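Local coordinates for tryptophan halogenase (Shewanella frigidimarina, PDB 2PYX), which probably acts as a flavin-dependent monooxygenase of the tryptophan halogenase family, expected to bind FAD and to halogenate an aromatic substrate, at residues G61-S65 against L110-S114; G91-W97 against C273-A278; F252-L257 against Y297-H303; I357-E361 against F407-Y412. All coordinates share one frame; numbering follows the deposited sequence.

Contact 1 of 4, residues G61-S65 against L110-S114; sequences GTWPS and LHPFS
W63, H111 and F113 form an aromatic cluster, a buried contact between the loop leading from strand 60-61 into helix 65-73 and the end of strand 108-112. It lies beside the predicted active site of a flavin-dependent halogenase: F113 neighbours K89, the predicted catalytic lysine, whose NZ is hydrogen-bonded to T62 O. F113 carries most of the contact, its ring packing against both W63 and P64, which lie on the same side of it. With CG anti to its own carbonyl carbon (chi1 -74°), the ring is directed at the loop, and its CE1 comes over one face of the W63 indole, near the rim, 3.5 Å from W63 CE3. The two ring planes are inclined at 49°, so the pair is oblique, neither stack nor edge-to-face. P64 covers a face of F113, with CG 3.6 Å from F113 CG, as the pyrrolidine lies across the benzene ring. At its far end, F113 CZ approaches T62 O to 3.3 Å.

The third ring is more distant. H111 meets the outer end of the indole, its CE1 3.8 Å from W63 CH2, and the two side chains cross at about a right angle. Both polar groups of this pair are used elsewhere: W63 NE1 donates to the backbone O of E361, while H111 pairs through ND1 with the carboxylate of E361 and through NE2 with S464. The predicted tryptophan-binding glutamate is therefore held at two points by the cluster. Directly above the centre of the F113 ring stands P64 CD, in a CH-pi contact 3.6 Å from the ring centroid and 4° off its normal.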
# COMPACT_ATOMS: atom_id res chain seq x y z
N GLY A 61 -1.55 1.73 6.48
CA GLY A 61 -0.65 0.61 6.32
C GLY A 61 0.33 0.76 5.16
O GLY A 61 0.09 1.48 4.17
N THR A 62 1.42 0.01 5.25
CA THR A 62 2.44 -0.06 4.22
C THR A 62 2.71 -1.48 3.79
O THR A 62 2.21 -2.44 4.38
CB THR A 62 3.78 0.56 4.67
OG1 THR A 62 4.58 -0.40 5.34
CG2 THR A 62 3.57 1.73 5.55
N TRP A 63 3.52 -1.59 2.75
CA TRP A 63 4.06 -2.86 2.28
C TRP A 63 5.49 -2.96 2.84
O TRP A 63 6.03 -1.99 3.37
CB TRP A 63 3.97 -3.01 0.72
CG TRP A 63 2.59 -3.48 0.28
CD1 TRP A 63 1.43 -2.76 0.34
CD2 TRP A 63 2.22 -4.78 -0.21
NE1 TRP A 63 0.38 -3.52 -0.10
CE2 TRP A 63 0.83 -4.76 -0.45
CE3 TRP A 63 2.93 -5.95 -0.49
CZ2 TRP A 63 0.14 -5.88 -0.90
CZ3 TRP A 63 2.25 -7.03 -0.97
CH2 TRP A 63 0.89 -7.00 -1.18
N PRO A 64 6.11 -4.12 2.69
CA PRO A 64 7.48 -4.26 3.15
C PRO A 64 8.49 -3.37 2.46
O PRO A 64 9.57 -3.15 3.01
CB PRO A 64 7.79 -5.73 2.88
CG PRO A 64 6.45 -6.43 2.90
CD PRO A 64 5.52 -5.41 2.28
N SER A 65 8.14 -2.87 1.28
CA SER A 65 8.97 -1.89 0.58
C SER A 65 9.34 -0.69 1.46
O SER A 65 10.42 -0.10 1.29
CB SER A 65 8.22 -1.41 -0.66
OG SER A 65 6.90 -0.99 -0.31
N LEU A 110 -5.60 -15.42 5.67
CA LEU A 110 -4.49 -14.47 5.68
C LEU A 110 -3.85 -14.30 4.32
O LEU A 110 -3.63 -15.28 3.61
CB LEU A 110 -3.38 -14.91 6.67
CG LEU A 110 -2.26 -13.88 6.86
CD1 LEU A 110 -2.70 -12.55 7.48
CD2 LEU A 110 -1.11 -14.52 7.65
N HIS A 111 -3.58 -13.05 3.97
CA HIS A 111 -2.70 -12.70 2.88
C HIS A 111 -1.44 -12.17 3.53
O HIS A 111 -1.38 -11.01 3.91
CB HIS A 111 -3.35 -11.68 1.91
CG HIS A 111 -2.41 -11.16 0.86
ND1 HIS A 111 -2.67 -10.03 0.13
CD2 HIS A 111 -1.18 -11.59 0.47
CE1 HIS A 111 -1.66 -9.80 -0.70
NE2 HIS A 111 -0.74 -10.72 -0.51
N PRO A 112 -0.43 -13.06 3.70
CA PRO A 112 0.78 -12.67 4.41
C PRO A 112 1.74 -11.90 3.50
O PRO A 112 1.67 -12.03 2.27
CB PRO A 112 1.41 -13.99 4.80
CG PRO A 112 0.94 -14.93 3.87
CD PRO A 112 -0.36 -14.46 3.24
N PHE A 113 2.65 -11.13 4.09
CA PHE A 113 3.74 -10.52 3.34
C PHE A 113 4.88 -11.52 2.99
O PHE A 113 5.59 -11.33 1.97
CB PHE A 113 4.34 -9.30 4.06
CG PHE A 113 3.48 -8.07 4.01
CD1 PHE A 113 2.73 -7.78 2.88
CD2 PHE A 113 3.51 -7.15 5.05
CE1 PHE A 113 1.96 -6.63 2.84
CE2 PHE A 113 2.77 -6.00 5.02
CZ PHE A 113 2.00 -5.74 3.87
N SER A 114 5.05 -12.58 3.78
CA SER A 114 6.08 -13.57 3.50
C SER A 114 5.75 -14.32 2.23
O SER A 114 4.59 -14.72 2.01
CB SER A 114 6.15 -14.61 4.61
OG SER A 114 6.83 -14.17 5.75

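Contact 2 of 4, residues G91-W97 against C273-A278; sequences GSRFINW and CTHSTA
W97 turns the edge of its indole to S276 and one face to A278, where strands 87-95 and 274-279, the parallel part of an otherwise largely antiparallel mixed sheet, reach the end of their pairing. Its CG lies anti to the carbonyl carbon (chi1 -82°), which swings the ring back over the neighbouring strand. A278 CB sits over the five-membered ring, 3.8 Å from its centroid, in a CH-pi contact, and F94 CD1 approaches the opposite face. NE1, at the ring edge, has two weak hydrogen bonds to S276: one to OG at 3.0 Å and one to the backbone O at 3.2 Å. The hydroxyl is brought there because OG stands anti to the S276 backbone N (chi1 166°). S276 CB, from its place in the strand, also touches F94 CD1.

On the other face of the sheet, I95 runs obliquely across T277 and H275, with CD1 3.9 Å from H275 ND1. R93 CB touches H275 CD2, and H275 NE2 lies at the guanidinium edge near its plane, but the charged end of the arginine goes to Q145 of helix 144-149.

Five backbone bonds hold the strands in register, from T274 N to G91 O through to A278 N to I95 O, the straightest being I95 N to S276 O at 169°. Beyond them a water accepts from N96 ND2 and donates to A278 O. The chemistry is thus divided: peptide groups fix the register, while two weak bonds give the indole nitrogen acceptors within a largely aromatic wall, where F94 packs against E361, the predicted tryptophan-binding glutamate.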
# COMPACT_ATOMS: atom_id res chain seq x y z
N GLY A 91 0.72 -8.42 7.03
CA GLY A 91 -0.21 -8.71 5.94
C GLY A 91 -1.60 -8.22 6.28
O GLY A 91 -1.77 -7.31 7.10
N SER A 92 -2.59 -8.77 5.57
CA SER A 92 -4.00 -8.46 5.74
C SER A 92 -4.76 -9.75 6.02
O SER A 92 -4.60 -10.74 5.31
CB SER A 92 -4.61 -7.84 4.49
OG SER A 92 -4.04 -6.56 4.20
N ARG A 93 -5.57 -9.71 7.08
CA ARG A 93 -6.46 -10.81 7.39
C ARG A 93 -7.87 -10.43 7.01
O ARG A 93 -8.39 -9.40 7.45
CB ARG A 93 -6.42 -11.21 8.85
CG ARG A 93 -7.18 -12.52 9.12
CD ARG A 93 -7.08 -12.93 10.56
NE ARG A 93 -5.69 -13.08 10.99
CZ ARG A 93 -4.91 -14.11 10.68
NH1 ARG A 93 -5.37 -15.09 9.94
NH2 ARG A 93 -3.66 -14.16 11.12
N PHE A 94 -8.47 -11.28 6.20
CA PHE A 94 -9.79 -11.07 5.60
C PHE A 94 -10.81 -11.96 6.33
O PHE A 94 -10.67 -13.18 6.31
CB PHE A 94 -9.73 -11.37 4.11
CG PHE A 94 -8.87 -10.39 3.38
CD1 PHE A 94 -9.36 -9.12 3.07
CD2 PHE A 94 -7.55 -10.68 3.06
CE1 PHE A 94 -8.54 -8.19 2.45
CE2 PHE A 94 -6.74 -9.73 2.43
CZ PHE A 94 -7.25 -8.50 2.11
N ILE A 95 -11.80 -11.31 6.94
CA ILE A 95 -12.76 -11.96 7.81
C ILE A 95 -14.13 -11.81 7.14
O ILE A 95 -14.51 -10.71 6.79
CB ILE A 95 -12.71 -11.33 9.20
CG1 ILE A 95 -11.27 -11.42 9.74
CG2 ILE A 95 -13.70 -11.99 10.13
CD1 ILE A 95 -11.02 -10.57 10.94
N ASN A 96 -14.87 -12.91 7.05
CA ASN A 96 -16.24 -12.94 6.55
C ASN A 96 -16.41 -12.52 5.09
O ASN A 96 -17.48 -12.13 4.68
CB ASN A 96 -17.18 -12.14 7.46
CG ASN A 96 -17.31 -12.74 8.84
OD1 ASN A 96 -16.92 -13.87 9.06
ND2 ASN A 96 -17.79 -11.94 9.77
N TRP A 97 -15.35 -12.65 4.30
CA TRP A 97 -15.43 -12.28 2.90
C TRP A 97 -16.02 -13.39 2.04
O TRP A 97 -16.53 -13.13 0.96
CB TRP A 97 -14.03 -11.93 2.34
CG TRP A 97 -13.61 -10.57 2.63
CD1 TRP A 97 -13.20 -10.03 3.81
CD2 TRP A 97 -13.52 -9.53 1.66
NE1 TRP A 97 -12.90 -8.69 3.64
CE2 TRP A 97 -13.08 -8.36 2.31
CE3 TRP A 97 -13.79 -9.48 0.27
CZ2 TRP A 97 -12.90 -7.16 1.64
CZ3 TRP A 97 -13.59 -8.27 -0.39
CH2 TRP A 97 -13.17 -7.14 0.30
N CYS A 273 -1.61 -7.92 11.91
CA CYS A 273 -2.01 -7.62 10.52
C CYS A 273 -3.12 -6.58 10.50
O CYS A 273 -3.82 -6.38 11.48
CB CYS A 273 -2.54 -8.88 9.87
SG CYS A 273 -1.34 -10.19 9.75
N THR A 274 -3.29 -5.93 9.35
CA THR A 274 -4.53 -5.20 9.10
C THR A 274 -5.69 -6.20 9.03
O THR A 274 -5.55 -7.26 8.41
CB THR A 274 -4.44 -4.44 7.78
OG1 THR A 274 -3.36 -3.50 7.83
CG2 THR A 274 -5.74 -3.73 7.48
N HIS A 275 -6.84 -5.86 9.63
CA HIS A 275 -8.04 -6.67 9.49
C HIS A 275 -8.99 -5.97 8.53
O HIS A 275 -9.11 -4.74 8.52
CB HIS A 275 -8.71 -6.90 10.83
CG HIS A 275 -7.91 -7.77 11.73
ND1 HIS A 275 -8.44 -8.34 12.87
CD2 HIS A 275 -6.63 -8.23 11.65
CE1 HIS A 275 -7.52 -9.07 13.46
NE2 HIS A 275 -6.41 -9.02 12.75
N SER A 276 -9.62 -6.80 7.70
CA SER A 276 -10.60 -6.35 6.73
C SER A 276 -11.78 -7.28 6.90
O SER A 276 -11.69 -8.45 6.56
CB SER A 276 -10.03 -6.50 5.32
OG SER A 276 -11.04 -6.38 4.35
N THR A 277 -12.90 -6.77 7.42
CA THR A 277 -14.05 -7.59 7.73
C THR A 277 -15.18 -7.16 6.81
O THR A 277 -15.68 -6.03 6.89
CB THR A 277 -14.47 -7.45 9.23
OG1 THR A 277 -13.35 -7.73 10.07
CG2 THR A 277 -15.59 -8.39 9.54
N ALA A 278 -15.60 -8.07 5.96
CA ALA A 278 -16.64 -7.81 4.98
C ALA A 278 -17.97 -7.54 5.67
O ALA A 278 -18.28 -8.16 6.69
CB ALA A 278 -16.80 -8.96 3.99
O HOH W 1 -19.12 -9.24 9.16

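Contact 3 of 4, residues F252-L257 against Y297-H303; sequences FNDRAL and YVYSSSH
A classic beta bulge begins the antiparallel pairing of strands 255-262 and 292-299: D254 and R255 both face Y299, and Y299 O receives D254 N at 3.0 Å and, more weakly, R255 N. Regular pairing follows, with L257 and Y297 joined by two backbone bonds. The Y299 ring, placed by chi1 of 64° between its own N and carbonyl carbon, lies under R255, whose CB stands over the ring face 3.5 Å from the centroid. Further out, the guanidinium has S301 OG above one face, and its NH1 donates to D254 O. D254 OD1 accepts S301 N at 2.9 Å, nearly straight at 170°, tying the start of the turn after strand 292-299 to the bulge; D254 OD2 makes a salt bridge with K248. Replacing R255 by an alanine would keep the CB over the ring but is likely to leave D254 O without its guanidinium donor and S301 without the flat group it packs on. R255 NH2 also binds a tartrate, probably from the crystallisation liquor. A water links F252 O and D254 OD2 to S300 OG and S302 N. Strand 330-333 flanks 255-262 on its other side, helix 306-317 packs on L257, Y297 and Y299, and helix 421-425 meets F252 and H303.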
# COMPACT_ATOMS: atom_id res chain seq x y z
N PHE A 252 -17.13 -0.39 -7.20
CA PHE A 252 -18.39 0.13 -6.62
C PHE A 252 -18.19 1.13 -5.49
O PHE A 252 -18.92 2.12 -5.43
CB PHE A 252 -19.34 -0.96 -6.12
CG PHE A 252 -19.68 -2.04 -7.09
CD1 PHE A 252 -19.54 -1.89 -8.47
CD2 PHE A 252 -20.19 -3.23 -6.61
CE1 PHE A 252 -19.88 -2.95 -9.31
CE2 PHE A 252 -20.53 -4.24 -7.44
CZ PHE A 252 -20.38 -4.11 -8.78
N ASN A 253 -17.25 0.85 -4.60
CA ASN A 253 -17.10 1.65 -3.37
C ASN A 253 -16.69 3.06 -3.70
O ASN A 253 -15.68 3.28 -4.35
CB ASN A 253 -16.12 0.99 -2.44
CG ASN A 253 -16.52 -0.40 -2.14
OD1 ASN A 253 -17.69 -0.65 -1.73
ND2 ASN A 253 -15.59 -1.31 -2.26
N ASP A 254 -17.40 4.01 -3.11
CA ASP A 254 -17.14 5.43 -3.33
C ASP A 254 -17.36 6.24 -2.05
O ASP A 254 -17.48 7.46 -2.11
CB ASP A 254 -18.00 5.98 -4.48
CG ASP A 254 -19.51 5.85 -4.25
OD1 ASP A 254 -19.92 5.36 -3.17
OD2 ASP A 254 -20.25 6.26 -5.17
N ARG A 255 -17.35 5.55 -0.91
CA ARG A 255 -17.49 6.20 0.41
C ARG A 255 -16.57 5.54 1.40
O ARG A 255 -16.29 4.36 1.29
CB ARG A 255 -18.91 6.06 0.93
CG ARG A 255 -19.96 6.73 0.10
CD ARG A 255 -19.94 8.21 0.20
NE ARG A 255 -21.07 8.84 -0.48
CZ ARG A 255 -21.09 9.20 -1.76
NH1 ARG A 255 -20.06 8.97 -2.56
NH2 ARG A 255 -22.16 9.82 -2.27
N ALA A 256 -16.18 6.31 2.42
CA ALA A 256 -15.53 5.74 3.59
C ALA A 256 -16.00 6.52 4.79
O ALA A 256 -16.12 7.75 4.76
CB ALA A 256 -14.04 5.79 3.46
N LEU A 257 -16.25 5.78 5.84
CA LEU A 257 -16.62 6.39 7.10
C LEU A 257 -15.60 5.90 8.13
O LEU A 257 -15.58 4.72 8.49
CB LEU A 257 -18.03 5.97 7.46
CG LEU A 257 -18.57 6.61 8.73
CD1 LEU A 257 -18.77 8.14 8.55
CD2 LEU A 257 -19.86 5.90 9.14
N TYR A 297 -15.29 2.08 7.44
CA TYR A 297 -16.16 1.29 6.61
C TYR A 297 -16.07 1.90 5.19
O TYR A 297 -16.39 3.07 4.97
CB TYR A 297 -17.60 1.39 7.09
CG TYR A 297 -18.63 0.54 6.38
CD1 TYR A 297 -18.27 -0.53 5.58
CD2 TYR A 297 -19.98 0.79 6.54
CE1 TYR A 297 -19.27 -1.33 4.93
CE2 TYR A 297 -20.94 0.03 5.90
CZ TYR A 297 -20.60 -1.05 5.12
OH TYR A 297 -21.51 -1.84 4.50
N VAL A 298 -15.56 1.08 4.25
CA VAL A 298 -15.54 1.37 2.82
C VAL A 298 -16.80 0.78 2.25
O VAL A 298 -17.04 -0.41 2.40
CB VAL A 298 -14.31 0.69 2.20
CG1 VAL A 298 -14.38 0.74 0.68
CG2 VAL A 298 -13.05 1.30 2.74
N TYR A 299 -17.57 1.59 1.54
CA TYR A 299 -18.86 1.12 1.06
C TYR A 299 -19.32 1.84 -0.23
O TYR A 299 -18.72 2.83 -0.66
CB TYR A 299 -19.94 1.24 2.16
CG TYR A 299 -20.26 2.62 2.62
CD1 TYR A 299 -19.54 3.21 3.62
CD2 TYR A 299 -21.33 3.34 2.07
CE1 TYR A 299 -19.81 4.49 4.06
CE2 TYR A 299 -21.61 4.64 2.50
CZ TYR A 299 -20.87 5.19 3.54
OH TYR A 299 -21.14 6.49 3.97
N SER A 300 -20.37 1.30 -0.83
CA SER A 300 -20.93 1.83 -2.10
C SER A 300 -22.19 2.61 -1.83
O SER A 300 -23.16 2.01 -1.36
CB SER A 300 -21.25 0.68 -3.01
OG SER A 300 -21.96 1.10 -4.15
N SER A 301 -22.18 3.89 -2.18
CA SER A 301 -23.40 4.72 -2.00
C SER A 301 -24.54 4.33 -2.92
O SER A 301 -25.68 4.73 -2.66
CB SER A 301 -23.08 6.18 -2.21
OG SER A 301 -22.54 6.45 -3.48
N SER A 302 -24.26 3.57 -4.00
CA SER A 302 -25.36 3.07 -4.82
C SER A 302 -25.96 1.80 -4.28
O SER A 302 -26.92 1.29 -4.88
CB SER A 302 -24.96 2.91 -6.27
OG SER A 302 -24.01 1.88 -6.42
N HIS A 303 -25.43 1.30 -3.16
CA HIS A 303 -25.99 0.15 -2.47
C HIS A 303 -26.57 0.45 -1.09
O HIS A 303 -27.45 -0.26 -0.65
CB HIS A 303 -24.96 -0.98 -2.35
CG HIS A 303 -24.61 -1.57 -3.67
ND1 HIS A 303 -23.63 -1.05 -4.48
CD2 HIS A 303 -25.10 -2.66 -4.32
CE1 HIS A 303 -23.55 -1.77 -5.59
NE2 HIS A 303 -24.44 -2.74 -5.52
O HOH W 2 -21.68 3.53 -5.61

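Contact 4 of 4, residues I357-E361 against F407-Y412; sequences IEPLE and FLKLHY
Two carboxylates of the loop 357-361 are hydrogen-bonded by side chains of helix 383-413. H411 NE2 donates to E361 OE2 at 2.7 Å, reaching the anti lone pair of the oxygen, which lies near the imidazole plane. Y412 OH gives its proton to E358 OE2 at 2.6 Å, on the syn lone pair; the oxygen meets the ring at its edge, and the carboxylate is turned 85° from the ring plane. Each acceptor has a second donor, H111 ND1 for E361 OE2 and W283 NE1 for E358 OE2. Within the helix, H411 ND1 donates to F407 O, so both imidazole nitrogens are engaged and the ring rotation is fixed. The H411-E361 pair, a His-carboxylate hydrogen bond, belongs to the presumed substrate site, since E361 is predicted to bind L-tryptophan. A leucine in place of H411 would probably leave E361 OE2 with one donor fewer and its carboxylate freer to turn.

Apolar packing fills the space between the polar pairs. L360 slides past L408 in the opposite direction; L360 CD2 lies 3.8 Å from Y412 CE2 and also over one face of the H411 ring. L408 CD1 approaches L360 O at 3.5 Å.

Flat groups meet at F407. E361, bent at chi2 (-73°), sets its CG and carboxylate obliquely against this ring, CD 3.5 Å from F407 CE2. H411 CE1 lies 3.6 Å above the centre of the F407 ring.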
# COMPACT_ATOMS: atom_id res chain seq x y z
N ILE A 357 -7.91 4.66 -4.90
CA ILE A 357 -9.05 3.77 -4.73
C ILE A 357 -9.14 3.43 -3.25
O ILE A 357 -8.26 3.79 -2.46
CB ILE A 357 -8.86 2.50 -5.56
CG1 ILE A 357 -7.43 1.94 -5.27
CG2 ILE A 357 -9.01 2.82 -7.07
CD1 ILE A 357 -7.23 0.61 -5.66
N GLU A 358 -10.16 2.66 -2.87
CA GLU A 358 -10.22 2.12 -1.51
C GLU A 358 -8.89 1.50 -1.07
O GLU A 358 -8.15 0.91 -1.90
CB GLU A 358 -11.31 1.03 -1.45
CG GLU A 358 -11.00 -0.19 -2.31
CD GLU A 358 -12.22 -1.01 -2.51
OE1 GLU A 358 -13.10 -0.57 -3.28
OE2 GLU A 358 -12.34 -2.06 -1.82
N PRO A 359 -8.57 1.56 0.22
CA PRO A 359 -7.31 1.05 0.76
C PRO A 359 -7.24 -0.46 0.94
O PRO A 359 -6.46 -0.95 1.77
CB PRO A 359 -7.22 1.76 2.12
CG PRO A 359 -8.61 1.95 2.50
CD PRO A 359 -9.37 2.25 1.26
N LEU A 360 -8.01 -1.21 0.14
CA LEU A 360 -7.93 -2.65 0.13
C LEU A 360 -6.56 -2.98 -0.44
O LEU A 360 -6.22 -2.55 -1.54
CB LEU A 360 -9.01 -3.24 -0.76
CG LEU A 360 -9.18 -4.76 -0.87
CD1 LEU A 360 -9.44 -5.34 0.47
CD2 LEU A 360 -10.32 -5.12 -1.80
N GLU A 361 -5.81 -3.74 0.30
CA GLU A 361 -4.43 -4.10 -0.02
C GLU A 361 -3.45 -2.92 0.03
O GLU A 361 -2.31 -3.07 -0.44
CB GLU A 361 -4.30 -4.88 -1.33
CG GLU A 361 -5.03 -6.21 -1.29
CD GLU A 361 -4.34 -7.26 -0.45
OE1 GLU A 361 -3.19 -7.03 0.00
OE2 GLU A 361 -4.95 -8.32 -0.25
N PHE A 407 -6.46 -7.18 -8.97
CA PHE A 407 -6.17 -7.88 -7.71
C PHE A 407 -7.23 -7.55 -6.66
O PHE A 407 -7.73 -8.44 -5.96
CB PHE A 407 -4.75 -7.56 -7.19
CG PHE A 407 -4.39 -8.32 -5.94
CD1 PHE A 407 -4.57 -9.69 -5.87
CD2 PHE A 407 -3.90 -7.67 -4.83
CE1 PHE A 407 -4.22 -10.40 -4.71
CE2 PHE A 407 -3.53 -8.36 -3.68
CZ PHE A 407 -3.70 -9.73 -3.63
N LEU A 408 -7.57 -6.27 -6.53
CA LEU A 408 -8.64 -5.89 -5.59
C LEU A 408 -9.94 -6.53 -5.97
O LEU A 408 -10.62 -7.12 -5.14
CB LEU A 408 -8.78 -4.38 -5.52
CG LEU A 408 -7.84 -3.69 -4.53
CD1 LEU A 408 -6.36 -4.02 -4.70
CD2 LEU A 408 -8.07 -2.18 -4.54
N LYS A 409 -10.31 -6.45 -7.25
CA LYS A 409 -11.58 -7.03 -7.69
C LYS A 409 -11.66 -8.53 -7.42
O LYS A 409 -12.73 -9.06 -7.08
CB LYS A 409 -11.79 -6.75 -9.17
CG LYS A 409 -13.10 -7.31 -9.75
CD LYS A 409 -14.36 -6.69 -9.03
CE LYS A 409 -15.63 -7.15 -9.72
NZ LYS A 409 -16.84 -6.30 -9.40
N LEU A 410 -10.53 -9.23 -7.57
CA LEU A 410 -10.46 -10.67 -7.26
C LEU A 410 -11.04 -10.99 -5.88
O LEU A 410 -11.65 -12.02 -5.70
CB LEU A 410 -8.99 -11.15 -7.30
CG LEU A 410 -8.75 -12.65 -7.05
CD1 LEU A 410 -9.38 -13.52 -8.08
CD2 LEU A 410 -7.24 -12.97 -6.99
N HIS A 411 -10.76 -10.12 -4.90
CA HIS A 411 -11.19 -10.35 -3.52
C HIS A 411 -12.71 -10.45 -3.47
O HIS A 411 -13.24 -11.20 -2.62
CB HIS A 411 -10.75 -9.23 -2.58
CG HIS A 411 -9.27 -9.13 -2.35
ND1 HIS A 411 -8.37 -8.87 -3.37
CD2 HIS A 411 -8.54 -9.22 -1.21
CE1 HIS A 411 -7.15 -8.77 -2.84
NE2 HIS A 411 -7.23 -8.98 -1.54
N TYR A 412 -13.40 -9.70 -4.30
CA TYR A 412 -14.87 -9.71 -4.32
C TYR A 412 -15.43 -10.81 -5.18
O TYR A 412 -16.44 -11.43 -4.86
CB TYR A 412 -15.40 -8.37 -4.87
CG TYR A 412 -15.06 -7.18 -4.03
CD1 TYR A 412 -15.86 -6.83 -2.95
CD2 TYR A 412 -13.96 -6.36 -4.27
CE1 TYR A 412 -15.56 -5.76 -2.18
CE2 TYR A 412 -13.68 -5.25 -3.50
CZ TYR A 412 -14.49 -4.96 -2.44
OH TYR A 412 -14.21 -3.85 -1.66

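How the contacts relate
From the N terminus, contact 1 closes first, joining the loop after strand 60-61 to strand 108-112. Contact 2 opens within the length of chain that contact 1 encloses, on strand 87-95, and closes only at 273-278, so the two cross; H111 N to S92 O links them across neighbouring strands. Contact 3 opens at 252-257, before contact 2 has closed, and crosses it too, although the two do not touch. Contact 4 comes last, in series with the rest, bringing the loop before helix 363-377 to helix 383-413. It touches all three others, chiefly through E361 and E358. The large mixed sheet is thereby tied to the long helix around the predicted substrate site.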